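PDB 5YSC: vitamin B12-binding protein from Vibrio cholerae O395, which binds vitamin B12 in the periplasm and probably delivers it to BtuC, the membrane-spanning part of the BtuCDF import transporter. Local coordinates for residues H29-A34 against D41-V46. Residues are numbered along the deposited sequence; the frame is centred on the assembly and turned at random.
Sequences HATEIA and DKLVAV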
ATOM      1  N   HIS A  29      -3.602  -5.358  -3.043  1.00  9.36           N
ATOM      2  CA  HIS A  29      -4.520  -4.350  -2.523  1.00  8.60           C
ATOM      3  C   HIS A  29      -5.842  -4.419  -3.248  1.00  8.38           C
ATOM      4  O   HIS A  29      -6.904  -4.239  -2.642  1.00  9.83           O
ATOM      5  CB  HIS A  29      -3.940  -2.942  -2.638  1.00  8.33           C
ATOM      6  CG  HIS A  29      -4.276  -2.261  -3.943  1.00 11.37           C
ATOM      7  ND1 HIS A  29      -3.592  -2.506  -5.115  1.00 11.90           N
ATOM      8  CD2 HIS A  29      -5.289  -1.420  -4.263  1.00 11.95           C
ATOM      9  CE1 HIS A  29      -4.158  -1.831  -6.096  1.00 12.59           C
ATOM     10  NE2 HIS A  29      -5.174  -1.151  -5.601  1.00 11.02           N
ATOM     11  N   ALA A  30      -5.798  -4.711  -4.556  1.00  8.95           N
ATOM     12  CA  ALA A  30      -7.028  -4.747  -5.331  1.00  8.14           C
ATOM     13  C   ALA A  30      -7.941  -5.885  -4.886  1.00  9.25           C
ATOM     14  O   ALA A  30      -9.178  -5.761  -4.960  1.00 10.54           O
ATOM     15  CB  ALA A  30      -6.679  -4.857  -6.806  1.00 10.54           C
ATOM     16  N   THR A  31      -7.356  -6.972  -4.402  1.00  8.10           N
ATOM     17  CA  THR A  31      -8.126  -8.065  -3.862  1.00  7.69           C
ATOM     18  C   THR A  31      -8.777  -7.653  -2.552  1.00  7.13           C
ATOM     19  O   THR A  31      -9.964  -7.934  -2.332  1.00  8.63           O
ATOM     20  CB  THR A  31      -7.213  -9.275  -3.695  1.00  8.85           C
ATOM     21  OG1 THR A  31      -6.734  -9.653  -4.989  1.00  8.97           O
ATOM     22  CG2 THR A  31      -7.930 -10.435  -3.027  1.00  9.10           C
ATOM     23  N   GLU A  32      -8.044  -6.948  -1.700  1.00 10.04           N
ATOM     24  CA  GLU A  32      -8.670  -6.479  -0.466  1.00  9.82           C
ATOM     25  C   GLU A  32      -9.855  -5.558  -0.766  1.00 10.46           C
ATOM     26  O   GLU A  32     -10.931  -5.689  -0.171  1.00 11.38           O
ATOM     27  CB  GLU A  32      -7.642  -5.791   0.454  1.00  9.39           C
ATOM     28  CG  GLU A  32      -6.516  -6.747   0.937  1.00  8.76           C
ATOM     29  CD  GLU A  32      -5.771  -6.303   2.170  1.00  7.67           C
ATOM     30  OE1 GLU A  32      -6.402  -5.778   3.114  1.00  8.30           O
ATOM     31  OE2 GLU A  32      -4.531  -6.508   2.205  1.00  9.61           O
ATOM     32  N   ILE A  33      -9.665  -4.586  -1.662  1.00 10.20           N
ATOM     33  CA  ILE A  33     -10.727  -3.622  -1.949  1.00 10.48           C
ATOM     34  C   ILE A  33     -11.903  -4.304  -2.608  1.00 11.93           C
ATOM     35  O   ILE A  33     -13.062  -3.918  -2.378  1.00 13.13           O
ATOM     36  CB  ILE A  33     -10.171  -2.476  -2.813  1.00 14.49           C
ATOM     37  CG1 ILE A  33      -9.216  -1.601  -1.980  1.00 14.35           C
ATOM     38  CG2 ILE A  33     -11.289  -1.680  -3.382  1.00 26.73           C
ATOM     39  CD1 ILE A  33      -9.784  -1.038  -0.825  1.00 21.63           C
ATOM     40  N   ALA A  34     -11.630  -5.315  -3.437  1.00 11.16           N
ATOM     41  CA  ALA A  34     -12.712  -6.070  -4.076  1.00 11.56           C
ATOM     42  C   ALA A  34     -13.602  -6.738  -3.032  1.00 13.25           C
ATOM     43  O   ALA A  34     -14.837  -6.640  -3.099  1.00 14.89           O
ATOM     44  CB  ALA A  34     -12.151  -7.090  -5.072  1.00 12.52           C
ATOM     45  N   ASP A  41     -17.033 -12.694  -3.780  1.00 26.02           N
ATOM     46  CA  ASP A  41     -17.626 -13.946  -4.233  1.00 28.94           C
ATOM     47  C   ASP A  41     -17.546 -14.119  -5.743  1.00 26.83           C
ATOM     48  O   ASP A  41     -17.685 -15.229  -6.254  1.00 27.67           O
ATOM     49  CB  ASP A  41     -19.083 -14.033  -3.786  1.00 30.85           C
ATOM     50  CG  ASP A  41     -19.223 -14.100  -2.286  1.00 39.55           C
ATOM     51  OD1 ASP A  41     -18.204 -14.311  -1.602  1.00 42.50           O
ATOM     52  OD2 ASP A  41     -20.353 -13.942  -1.790  1.00 47.90           O
ATOM     53  N   LYS A  42     -17.327 -13.018  -6.450  1.00 23.16           N
ATOM     54  CA  LYS A  42     -17.265 -13.047  -7.919  1.00 20.64           C
ATOM     55  C   LYS A  42     -15.845 -13.081  -8.460  1.00 16.71           C
ATOM     56  O   LYS A  42     -15.661 -13.157  -9.682  1.00 18.42           O
ATOM     57  CB  LYS A  42     -18.001 -11.847  -8.516  1.00 20.39           C
ATOM     58  CG  LYS A  42     -19.429 -11.719  -8.095  1.00 24.27           C
ATOM     59  CD  LYS A  42     -20.187 -12.956  -8.389  1.00 30.65           C
ATOM     60  CE  LYS A  42     -21.647 -12.696  -8.162  1.00 36.10           C
ATOM     61  NZ  LYS A  42     -22.338 -13.984  -8.150  1.00 41.20           N
ATOM     62  N   LEU A  43     -14.829 -13.040  -7.590  1.00 21.08           N
ATOM     63  CA  LEU A  43     -13.462 -13.197  -8.051  1.00 19.14           C
ATOM     64  C   LEU A  43     -13.212 -14.592  -8.574  1.00 23.38           C
ATOM     65  O   LEU A  43     -13.550 -15.602  -7.936  1.00 23.53           O
ATOM     66  CB  LEU A  43     -12.464 -12.903  -6.934  1.00 15.23           C
ATOM     67  CG  LEU A  43     -12.412 -11.460  -6.508  1.00 14.74           C
ATOM     68  CD1 LEU A  43     -11.676 -11.323  -5.162  1.00 13.47           C
ATOM     69  CD2 LEU A  43     -11.720 -10.621  -7.553  1.00 14.98           C
ATOM     70  N   VAL A  44     -12.570 -14.654  -9.735  1.00 16.89           N
ATOM     71  CA  VAL A  44     -12.165 -15.922 -10.322  1.00 18.19           C
ATOM     72  C   VAL A  44     -10.653 -16.021 -10.479  1.00 18.45           C
ATOM     73  O   VAL A  44     -10.157 -17.095 -10.840  1.00 20.65           O
ATOM     74  CB  VAL A  44     -12.870 -16.186 -11.677  1.00 19.49           C
ATOM     75  CG1 VAL A  44     -14.377 -16.221 -11.515  1.00 20.34           C
ATOM     76  CG2 VAL A  44     -12.494 -15.133 -12.707  1.00 20.97           C
ATOM     77  N   ALA A  45      -9.908 -14.940 -10.225  1.00 16.84           N
ATOM     78  CA  ALA A  45      -8.455 -15.009 -10.137  1.00 14.23           C
ATOM     79  C   ALA A  45      -7.942 -13.727  -9.499  1.00 12.47           C
ATOM     80  O   ALA A  45      -8.608 -12.679  -9.544  1.00 13.46           O
ATOM     81  CB  ALA A  45      -7.784 -15.207 -11.506  1.00 17.59           C
ATOM     82  N   VAL A  46      -6.752 -13.830  -8.917  1.00 16.48           N
ATOM     83  CA  VAL A  46      -6.117 -12.734  -8.197  1.00 15.00           C
ATOM     84  C   VAL A  46      -4.617 -12.789  -8.486  1.00 16.79           C
ATOM     85  O   VAL A  46      -4.158 -13.559  -9.337  1.00 18.32           O
ATOM     86  CB  VAL A  46      -6.412 -12.802  -6.684  1.00 15.77           C
ATOM     87  CG1 VAL A  46      -7.914 -12.642  -6.417  1.00 14.62           C
ATOM     88  CG2 VAL A  46      -5.827 -14.065  -6.081  1.00 17.12           C
TER
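In the first beta-alpha-beta unit of this Fe/B12 periplasmic-binding protein, Thr-31 and Ala-34 of helix 28-36 pack on Leu-43 of strand 43-45 and on Val-46. No hydrogen bond links the two segments; the contact is side-chain packing, and all four residues are buried. The side chains of Thr-31 and Val-46 cross at about a right angle, with Val-46 CG1 3.5 Å from Thr-31 OG1 and 4.0 Å from Thr-31 CG2. With chi1 at -62°, the threonine methyl is anti to the backbone N and OG1 lies beside that nitrogen. There the hydroxyl hydrogen-bonds with Ser-25 OG on strand 23-25, and also with Ala-27 O one turn back and Ser-50 OG, which satisfies its polarity despite the apolar valine beside it. One turn on, Leu-43 CD1 lies 4.3 Å from Ala-34 CB and 4.4 Å from Thr-31 CG2, so this one methyl reaches both helix residues. At the start of the helix, His-29 N hydrogen-bonds to the bound cyanocobalamin. Strand 43-45 is an outer strand of one of the chain's two four-stranded parallel sheets, where it pairs with strand 23-25; the helix also touches strand 80-83 through Ala-30 and Ala-34, while Ile-33 packs against helix 112-122.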